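Local coordinates for TetR family transcriptional regulator (Mycobacterium smegmatis, PDB 5XS9), which probably represses biotin-synthesis genes as a dimeric, all-helical DNA-binding regulator with an N-terminal helix-turn-helix domain, at residues 74-77 and 78-82; 104-107 and 108-112; 141-144 and 145-149. All blocks are in the same frame, centred on the assembly; numbering follows the deposited sequence.

Interaction 1. Residues 74-77 and 78-82; sequences QIHE and SCRAL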
ATOM      1  N   GLN A  74      18.081  -1.066  14.471  1.00 34.09           N
ATOM      2  CA  GLN A  74      17.937  -1.972  13.365  1.00 35.15           C
ATOM      3  C   GLN A  74      16.644  -1.788  12.528  1.00 38.16           C
ATOM      4  O   GLN A  74      16.654  -1.931  11.270  1.00 35.36           O
ATOM      5  CB  GLN A  74      17.908  -3.438  13.840  1.00 43.66           C
ATOM      6  CG  GLN A  74      19.224  -3.918  14.513  1.00 45.17           C
ATOM      7  CD  GLN A  74      19.097  -5.283  15.144  1.00 45.62           C
ATOM      8  OE1 GLN A  74      18.403  -6.166  14.659  1.00 42.20           O
ATOM      9  NE2 GLN A  74      19.799  -5.455  16.269  1.00 50.38           N
ATOM     10  N   ILE A  75      15.528  -1.596  13.227  1.00 32.61           N
ATOM     11  CA  ILE A  75      14.267  -1.400  12.521  1.00 31.89           C
ATOM     12  C   ILE A  75      14.350  -0.093  11.737  1.00 28.87           C
ATOM     13  O   ILE A  75      14.026  -0.052  10.555  1.00 31.96           O
ATOM     14  CB  ILE A  75      13.119  -1.352  13.490  1.00 29.85           C
ATOM     15  CG1 ILE A  75      12.891  -2.803  13.995  1.00 32.55           C
ATOM     16  CG2 ILE A  75      11.883  -0.800  12.765  1.00 30.63           C
ATOM     17  CD1 ILE A  75      12.021  -2.839  15.138  1.00 34.46           C
ATOM     18  N   HIS A  76      14.807   0.949  12.394  1.00 34.05           N
ATOM     19  CA  HIS A  76      14.942   2.234  11.689  1.00 35.17           C
ATOM     20  C   HIS A  76      15.812   2.086  10.444  1.00 37.71           C
ATOM     21  O   HIS A  76      15.439   2.537   9.367  1.00 33.29           O
ATOM     22  CB  HIS A  76      15.406   3.386  12.635  1.00 33.82           C
ATOM     23  CG  HIS A  76      14.324   3.869  13.562  1.00 41.58           C
ATOM     24  ND1 HIS A  76      13.279   4.682  13.128  1.00 46.79           N
ATOM     25  CD2 HIS A  76      14.140   3.707  14.899  1.00 44.44           C
ATOM     26  CE1 HIS A  76      12.484   4.950  14.150  1.00 49.62           C
ATOM     27  NE2 HIS A  76      12.980   4.369  15.232  1.00 45.39           N
ATOM     28  N   GLU A  77      16.968   1.440  10.583  1.00 34.33           N
ATOM     29  CA  GLU A  77      17.964   1.389   9.513  1.00 38.98           C
ATOM     30  C   GLU A  77      17.450   0.578   8.376  1.00 37.81           C
ATOM     31  O   GLU A  77      17.463   1.010   7.197  1.00 36.07           O
ATOM     32  CB  GLU A  77      19.342   0.869  10.059  1.00 45.76           C
ATOM     33  CG  GLU A  77      20.511   1.059   9.140  1.00 57.67           C
ATOM     34  CD  GLU A  77      21.050   2.516   9.080  1.00 65.70           C
ATOM     35  OE1 GLU A  77      20.641   3.397   9.860  1.00 60.61           O
ATOM     36  OE2 GLU A  77      21.930   2.771   8.237  1.00 70.87           O
ATOM     37  N   SER A  78      16.847  -0.589   8.666  1.00 37.44           N
ATOM     38  CA  SER A  78      16.263  -1.396   7.620  1.00 32.93           C
ATOM     39  C   SER A  78      15.127  -0.760   6.844  1.00 35.54           C
ATOM     40  O   SER A  78      15.007  -0.915   5.624  1.00 34.17           O
ATOM     41  CB  SER A  78      15.816  -2.779   8.135  1.00 40.90           C
ATOM     42  OG  SER A  78      17.014  -3.509   8.443  1.00 46.76           O
ATOM     43  N   CYS A  79      14.243  -0.081   7.545  1.00 30.70           N
ATOM     44  CA  CYS A  79      13.073   0.491   6.901  1.00 28.58           C
ATOM     45  C   CYS A  79      13.481   1.704   6.063  1.00 30.52           C
ATOM     46  O   CYS A  79      12.932   1.896   5.020  1.00 34.53           O
ATOM     47  CB  CYS A  79      12.094   0.927   8.009  1.00 29.24           C
ATOM     48  SG  CYS A  79      11.260  -0.592   8.697  1.00 32.62           S
ATOM     49  N   ARG A  80      14.395   2.542   6.573  1.00 32.10           N
ATOM     50  CA  ARG A  80      14.874   3.682   5.774  1.00 34.42           C
ATOM     51  C   ARG A  80      15.521   3.181   4.512  1.00 37.62           C
ATOM     52  O   ARG A  80      15.256   3.707   3.417  1.00 32.27           O
ATOM     53  CB  ARG A  80      15.883   4.559   6.517  1.00 34.63           C
ATOM     54  CG  ARG A  80      15.358   5.435   7.622  1.00 48.39           C
ATOM     55  CD  ARG A  80      16.465   6.386   8.099  1.00 64.52           C
ATOM     56  NE  ARG A  80      17.555   5.690   8.803  1.00 65.08           N
ATOM     57  CZ  ARG A  80      17.728   5.636  10.140  1.00 64.50           C
ATOM     58  NH1 ARG A  80      16.877   6.240  11.013  1.00 52.64           N
ATOM     59  NH2 ARG A  80      18.759   4.915  10.631  1.00 61.11           N
ATOM     60  N   ALA A  81      16.326   2.123   4.613  1.00 35.85           N
ATOM     61  CA  ALA A  81      17.031   1.643   3.394  1.00 37.98           C
ATOM     62  C   ALA A  81      16.026   1.083   2.440  1.00 39.02           C
ATOM     63  O   ALA A  81      16.144   1.250   1.218  1.00 36.77           O
ATOM     64  CB  ALA A  81      18.080   0.592   3.721  1.00 37.25           C
ATOM     65  N   LEU A  82      14.986   0.433   2.977  1.00 35.51           N
ATOM     66  CA  LEU A  82      13.969  -0.111   2.126  1.00 30.51           C
ATOM     67  C   LEU A  82      13.163   0.995   1.400  1.00 33.30           C
ATOM     68  O   LEU A  82      12.955   0.935   0.193  1.00 32.16           O
ATOM     69  CB  LEU A  82      13.056  -1.064   2.936  1.00 32.84           C
ATOM     70  CG  LEU A  82      11.810  -1.493   2.208  1.00 32.37           C
ATOM     71  CD1 LEU A  82      12.054  -2.345   0.975  1.00 36.18           C
ATOM     72  CD2 LEU A  82      10.910  -2.249   3.161  1.00 34.39           C
TER
HETATM   73  O   HOH W   1      17.902  -4.899  10.560  1.00 46.96           O

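Interaction 2. Residues 104-107 and 108-112; sequences QSVV and ITEIV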
ATOM      1  N   GLN A 104       7.162 -13.556  -4.946  1.00 41.74           N
ATOM      2  CA  GLN A 104       8.198 -13.649  -5.983  1.00 45.62           C
ATOM      3  C   GLN A 104       9.452 -12.828  -5.730  1.00 48.35           C
ATOM      4  O   GLN A 104      10.381 -12.880  -6.548  1.00 49.80           O
ATOM      5  CB  GLN A 104       7.605 -13.286  -7.344  1.00 44.35           C
ATOM      6  CG  GLN A 104       6.524 -14.238  -7.802  1.00 46.66           C
ATOM      7  CD  GLN A 104       7.047 -15.470  -8.551  1.00 47.73           C
ATOM      8  OE1 GLN A 104       8.191 -15.593  -8.782  1.00 53.15           O
ATOM      9  NE2 GLN A 104       6.167 -16.368  -8.910  1.00 54.51           N
ATOM     10  N   SER A 105       9.513 -12.112  -4.610  1.00 44.37           N
ATOM     11  CA  SER A 105      10.712 -11.341  -4.223  1.00 44.26           C
ATOM     12  C   SER A 105      11.394 -12.062  -3.064  1.00 48.53           C
ATOM     13  O   SER A 105      10.838 -12.180  -1.992  1.00 51.01           O
ATOM     14  CB  SER A 105      10.365  -9.912  -3.788  1.00 43.10           C
ATOM     15  OG  SER A 105      11.455  -9.198  -3.162  1.00 43.28           O
ATOM     16  N   VAL A 106      12.642 -12.465  -3.293  1.00 47.44           N
ATOM     17  CA  VAL A 106      13.503 -13.063  -2.278  1.00 45.75           C
ATOM     18  C   VAL A 106      14.013 -11.994  -1.312  1.00 40.55           C
ATOM     19  O   VAL A 106      14.140 -12.234  -0.124  1.00 40.65           O
ATOM     20  CB  VAL A 106      14.696 -13.803  -2.981  1.00 55.93           C
ATOM     21  CG1 VAL A 106      15.742 -14.281  -1.978  1.00 57.77           C
ATOM     22  CG2 VAL A 106      14.136 -14.990  -3.764  1.00 52.39           C
ATOM     23  N   VAL A 107      14.328 -10.805  -1.791  1.00 35.52           N
ATOM     24  CA  VAL A 107      14.878  -9.858  -0.902  1.00 39.22           C
ATOM     25  C   VAL A 107      13.867  -9.395   0.146  1.00 37.44           C
ATOM     26  O   VAL A 107      14.213  -9.197   1.297  1.00 43.24           O
ATOM     27  CB  VAL A 107      15.508  -8.688  -1.655  1.00 41.19           C
ATOM     28  CG1 VAL A 107      16.075  -7.693  -0.684  1.00 41.90           C
ATOM     29  CG2 VAL A 107      16.656  -9.202  -2.569  1.00 45.87           C
ATOM     30  N   ILE A 108      12.625  -9.167  -0.241  1.00 39.65           N
ATOM     31  CA  ILE A 108      11.659  -8.697   0.766  1.00 41.36           C
ATOM     32  C   ILE A 108      11.476  -9.759   1.867  1.00 39.03           C
ATOM     33  O   ILE A 108      11.378  -9.434   3.034  1.00 37.41           O
ATOM     34  CB  ILE A 108      10.307  -8.278   0.091  1.00 45.46           C
ATOM     35  CG1 ILE A 108       9.497  -7.448   1.077  1.00 48.24           C
ATOM     36  CG2 ILE A 108       9.539  -9.482  -0.384  1.00 50.93           C
ATOM     37  CD1 ILE A 108      10.071  -6.054   1.212  1.00 50.74           C
ATOM     38  N   THR A 109      11.519 -11.037   1.496  1.00 39.16           N
ATOM     39  CA  THR A 109      11.410 -12.157   2.444  1.00 42.14           C
ATOM     40  C   THR A 109      12.618 -12.101   3.409  1.00 39.29           C
ATOM     41  O   THR A 109      12.465 -12.208   4.628  1.00 39.58           O
ATOM     42  CB  THR A 109      11.393 -13.488   1.678  1.00 45.40           C
ATOM     43  OG1 THR A 109      10.239 -13.506   0.858  1.00 46.30           O
ATOM     44  CG2 THR A 109      11.339 -14.705   2.631  1.00 50.50           C
ATOM     45  N   GLU A 110      13.810 -11.850   2.868  1.00 37.38           N
ATOM     46  CA  GLU A 110      14.964 -11.644   3.714  1.00 37.83           C
ATOM     47  C   GLU A 110      14.775 -10.432   4.677  1.00 38.00           C
ATOM     48  O   GLU A 110      15.215 -10.482   5.805  1.00 33.69           O
ATOM     49  CB  GLU A 110      16.254 -11.388   2.930  1.00 39.76           C
ATOM     50  CG  GLU A 110      16.719 -12.566   2.105  1.00 53.46           C
ATOM     51  CD  GLU A 110      17.888 -12.203   1.172  1.00 64.89           C
ATOM     52  OE1 GLU A 110      18.487 -11.097   1.304  1.00 60.52           O
ATOM     53  OE2 GLU A 110      18.192 -13.059   0.307  1.00 69.61           O
ATOM     54  N   ILE A 111      14.206  -9.338   4.199  1.00 32.02           N
ATOM     55  CA  ILE A 111      14.056  -8.172   5.065  1.00 35.72           C
ATOM     56  C   ILE A 111      13.092  -8.448   6.209  1.00 32.46           C
ATOM     57  O   ILE A 111      13.337  -8.047   7.333  1.00 37.88           O
ATOM     58  CB  ILE A 111      13.678  -6.904   4.227  1.00 36.67           C
ATOM     59  CG1 ILE A 111      14.938  -6.448   3.424  1.00 36.59           C
ATOM     60  CG2 ILE A 111      13.202  -5.789   5.172  1.00 36.21           C
ATOM     61  CD1 ILE A 111      14.562  -5.669   2.177  1.00 41.14           C
ATOM     62  N   VAL A 112      12.007  -9.142   5.912  1.00 35.30           N
ATOM     63  CA  VAL A 112      11.066  -9.536   6.907  1.00 34.11           C
ATOM     64  C   VAL A 112      11.692 -10.430   7.994  1.00 38.24           C
ATOM     65  O   VAL A 112      11.520 -10.188   9.181  1.00 34.91           O
ATOM     66  CB  VAL A 112       9.912 -10.322   6.230  1.00 42.49           C
ATOM     67  CG1 VAL A 112       9.099 -11.167   7.208  1.00 44.01           C
ATOM     68  CG2 VAL A 112       9.021  -9.376   5.482  1.00 43.43           C
TER
HETATM   69  O   HOH W   2      10.930 -15.199  -1.120  1.00 53.93           O

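Interaction 3. Residues 141-144 and 145-149; sequences LGFT and VDEQS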
ATOM      1  N   LEU A 141       5.350  -0.166   3.078  1.00 31.90           N
ATOM      2  CA  LEU A 141       4.749  -0.221   1.772  1.00 33.27           C
ATOM      3  C   LEU A 141       3.539   0.673   1.534  1.00 31.01           C
ATOM      4  O   LEU A 141       3.423   1.305   0.460  1.00 31.73           O
ATOM      5  CB  LEU A 141       4.452  -1.697   1.343  1.00 33.39           C
ATOM      6  CG  LEU A 141       5.615  -2.654   1.291  1.00 31.27           C
ATOM      7  CD1 LEU A 141       5.022  -4.061   1.104  1.00 34.98           C
ATOM      8  CD2 LEU A 141       6.582  -2.271   0.213  1.00 36.12           C
ATOM      9  N   GLY A 142       2.627   0.757   2.482  1.00 31.02           N
ATOM     10  CA  GLY A 142       1.469   1.673   2.359  1.00 30.44           C
ATOM     11  C   GLY A 142       1.949   3.133   2.322  1.00 28.80           C
ATOM     12  O   GLY A 142       1.514   3.951   1.497  1.00 28.96           O
ATOM     13  N   PHE A 143       2.868   3.444   3.197  1.00 28.07           N
ATOM     14  CA  PHE A 143       3.426   4.809   3.273  1.00 29.14           C
ATOM     15  C   PHE A 143       4.037   5.187   1.946  1.00 32.29           C
ATOM     16  O   PHE A 143       3.723   6.229   1.394  1.00 31.37           O
ATOM     17  CB  PHE A 143       4.457   4.929   4.370  1.00 31.10           C
ATOM     18  CG  PHE A 143       5.050   6.310   4.522  1.00 29.47           C
ATOM     19  CD1 PHE A 143       4.566   7.158   5.510  1.00 29.73           C
ATOM     20  CD2 PHE A 143       6.012   6.760   3.665  1.00 28.18           C
ATOM     21  CE1 PHE A 143       5.056   8.417   5.699  1.00 34.74           C
ATOM     22  CE2 PHE A 143       6.535   8.067   3.823  1.00 30.75           C
ATOM     23  CZ  PHE A 143       6.076   8.871   4.866  1.00 31.96           C
ATOM     24  N   THR A 144       4.858   4.316   1.424  1.00 30.60           N
ATOM     25  CA  THR A 144       5.690   4.614   0.259  1.00 32.41           C
ATOM     26  C   THR A 144       4.917   4.512  -1.065  1.00 33.99           C
ATOM     27  O   THR A 144       5.165   5.326  -1.937  1.00 31.23           O
ATOM     28  CB  THR A 144       6.965   3.767   0.217  1.00 33.07           C
ATOM     29  OG1 THR A 144       7.644   3.825   1.502  1.00 30.64           O
ATOM     30  CG2 THR A 144       7.863   4.289  -0.829  1.00 37.63           C
ATOM     31  N   VAL A 145       3.937   3.597  -1.204  1.00 30.80           N
ATOM     32  CA  VAL A 145       3.041   3.648  -2.315  1.00 29.34           C
ATOM     33  C   VAL A 145       2.318   4.992  -2.343  1.00 31.45           C
ATOM     34  O   VAL A 145       2.161   5.584  -3.405  1.00 30.64           O
ATOM     35  CB  VAL A 145       2.002   2.463  -2.291  1.00 34.73           C
ATOM     36  CG1 VAL A 145       0.949   2.659  -3.365  1.00 38.06           C
ATOM     37  CG2 VAL A 145       2.716   1.107  -2.484  1.00 35.47           C
ATOM     38  N   ASP A 146       1.830   5.458  -1.206  1.00 30.47           N
ATOM     39  CA  ASP A 146       1.071   6.676  -1.158  1.00 30.42           C
ATOM     40  C   ASP A 146       1.983   7.878  -1.520  1.00 33.05           C
ATOM     41  O   ASP A 146       1.623   8.723  -2.358  1.00 29.14           O
ATOM     42  CB  ASP A 146       0.515   6.842   0.233  1.00 33.56           C
ATOM     43  CG  ASP A 146      -0.284   8.145   0.424  1.00 35.65           C
ATOM     44  OD1 ASP A 146      -1.452   8.175   0.121  1.00 34.87           O
ATOM     45  OD2 ASP A 146       0.264   9.136   0.915  1.00 39.33           O
ATOM     46  N   GLU A 147       3.177   7.898  -0.937  1.00 30.55           N
ATOM     47  CA  GLU A 147       4.176   8.980  -1.176  1.00 34.50           C
ATOM     48  C   GLU A 147       4.587   9.094  -2.663  1.00 35.08           C
ATOM     49  O   GLU A 147       4.584  10.150  -3.277  1.00 32.12           O
ATOM     50  CB  GLU A 147       5.379   8.750  -0.273  1.00 38.00           C
ATOM     51  CG  GLU A 147       6.538   9.719  -0.458  1.00 40.18           C
ATOM     52  CD  GLU A 147       7.711   9.365   0.445  1.00 39.99           C
ATOM     53  OE1 GLU A 147       7.960   8.173   0.763  1.00 37.13           O
ATOM     54  OE2 GLU A 147       8.388  10.296   0.823  1.00 39.25           O
ATOM     55  N   GLN A 148       4.863   7.977  -3.262  1.00 31.15           N
ATOM     56  CA  GLN A 148       5.323   7.918  -4.630  1.00 37.48           C
ATOM     57  C   GLN A 148       4.216   8.172  -5.637  1.00 40.73           C
ATOM     58  O   GLN A 148       4.445   8.853  -6.647  1.00 36.26           O
ATOM     59  CB  GLN A 148       6.051   6.591  -4.790  1.00 37.68           C
ATOM     60  CG  GLN A 148       6.696   6.311  -6.092  1.00 46.20           C
ATOM     61  CD  GLN A 148       7.603   5.107  -5.970  1.00 45.29           C
ATOM     62  OE1 GLN A 148       7.162   3.996  -5.593  1.00 42.83           O
ATOM     63  NE2 GLN A 148       8.866   5.299  -6.306  1.00 40.25           N
ATOM     64  N   SER A 149       2.986   7.716  -5.377  1.00 36.59           N
ATOM     65  CA  SER A 149       1.932   8.144  -6.189  1.00 35.97           C
ATOM     66  C   SER A 149       1.797   9.665  -6.176  1.00 38.36           C
ATOM     67  O   SER A 149       1.564  10.259  -7.213  1.00 39.45           O
ATOM     68  CB  SER A 149       0.567   7.639  -5.716  1.00 38.57           C
ATOM     69  OG  SER A 149       0.685   6.275  -5.685  1.00 46.21           O
TER
HETATM   70  O   HOH W   3       3.155   8.818   2.404  1.00 38.78           O

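Interaction 1. Residues 74-77 and 78-82
E77 and R80 form an i to i+3 salt bridge along the surface of helix 71-87, OE1 of E77 lying 2.5 Å from NH2 of R80. The side chains cross at a slant, with carboxylate and guanidinium planes 79° apart. OE1 sits in the guanidinium plane, yet NH2 reaches it on the anti side, 28° out of the carboxylate plane, a lopsided pairing through a single N-H. E77 bends at chi2 and R80 at chi3 (-69°), folding the arginine back along the helix. One face of its guanidinium thereby lies over O of H76, which also accepts the backbone N of R80. NH1 of R80 approaches CB of H76 at 3.6 Å, while the imidazole turns from the arginine and its NE2 bonds to OE1 of Q179. A water bridges O of Q74 and OG of S78, 2.7 Å from the hydroxyl. I75 and C79 make a looser apolar contact, CG2 to SG 4.1 Å. The inner sides of the helix join the packed core of the TetR-type C-terminal domain: I75 meets V182 and L185 of helix 170-186, C79 V136 and V140 of helix 129-155, and S78 Q114 and L115 of helix 106-122.

Interaction 2. Residues 104-107 and 108-112
S105, the N-cap of helix 106-122, turns its hydroxyl onto the first turn: OG accepts from N of I108 at 3.1 Å, a nearly straight bond of 166°. Its chi1 of 169° swings OG beside its own carbonyl carbon, where it also meets CG2 of I108 at 3.4 Å. The hydroxyl has a second partner in OD1 of D56, and the same carboxylate takes the backbone N-H groups of V106 and V107. The carbonyl O of S105 receives a water 3.1 Å away, which in turn sits 2.7 Å from OG1 of T109. V106 sends CG1 obliquely across the extended side chain of E110, to 3.6 Å from OE2, while its carbonyl accepts the backbone N of E110. The other carboxylate oxygen, OE1 of E110, forms a salt bridge with R63. V107 lays CG1 against CD1 of I111 at 3.8 Å, again at a slant, and its O accepts N of I111; V107 also packs on L59 and I111 on I137. The helix start is thus covered by one serine oxygen and one aspartate carboxylate, which between them satisfy the N-H groups of V106, V107 and I108. The negative charge of D56 probably interacts favourably with the positive end of the helix dipole.

Interaction 3. Residues 141-144 and 145-149
F143 presents the edge of its ring to the carboxylate of E147 one turn later: OE1 lies near the ring plane, 3.4 Å from CE2, and the ring and carboxylate planes stand 87° apart. The polarised C-H rim of the ring meets the oxygen without supplying a hydrogen bond. E147 is buried, and both its carboxylate oxygens are satisfied from outside the two segments; NH2 of R83 on helix 71-87 forms a salt bridge with OE2. An extended chain, with chi1 176° and chi2 -177°, carries the carboxylate out to the ring. The carbonyl O of F143 has two donors, N of E147 at 2.9 Å and a water at 2.8 Å. That water also donates to OD2 of D146 at 3.3 Å and rests over the centre of one face of the F143 ring. OD2 pairs further with R150. O of V145 is likewise gripped twice, by N and OG of S149, which come from opposite faces of its plane; the hydroxyl bond is 2.8 Å long. OG1 of T144 bonds back to O of V140. The amide of Q148 is satisfied at both atoms, OE1 by N of A93 and NE2 by O of L86. Around this part of helix 129-155, T144 packs on L87 of helix 71-87 and V145 on S97 of helix 92-101. F143 meets the ring of F174 in its own chain and that of Y138 of the second subunit, placing the contact at the dimer interface.

In the fold
All three are single-helix contacts within the ligand-binding-type C-terminal region of a TetR-family fold, on helices 71-87, 106-122 and 129-155. Interactions 1 and 2 are partly buried and touch directly, CD1 of L82 packing 4.2 Å from CD1 of I108; interaction 3 is buried, its nearest atoms about 5 Å from those of each, without touching. The charged pair of interaction 1 stays within its own helix, whereas the glutamates of interactions 2 and 3 reach arginines in other parts of the chain. Interaction 2 alone sits at a helix start, tied to helix 47-58 through D56. Interaction 3 alone meets the second subunit, and its chemistry mixes aromatic and buried polar groups.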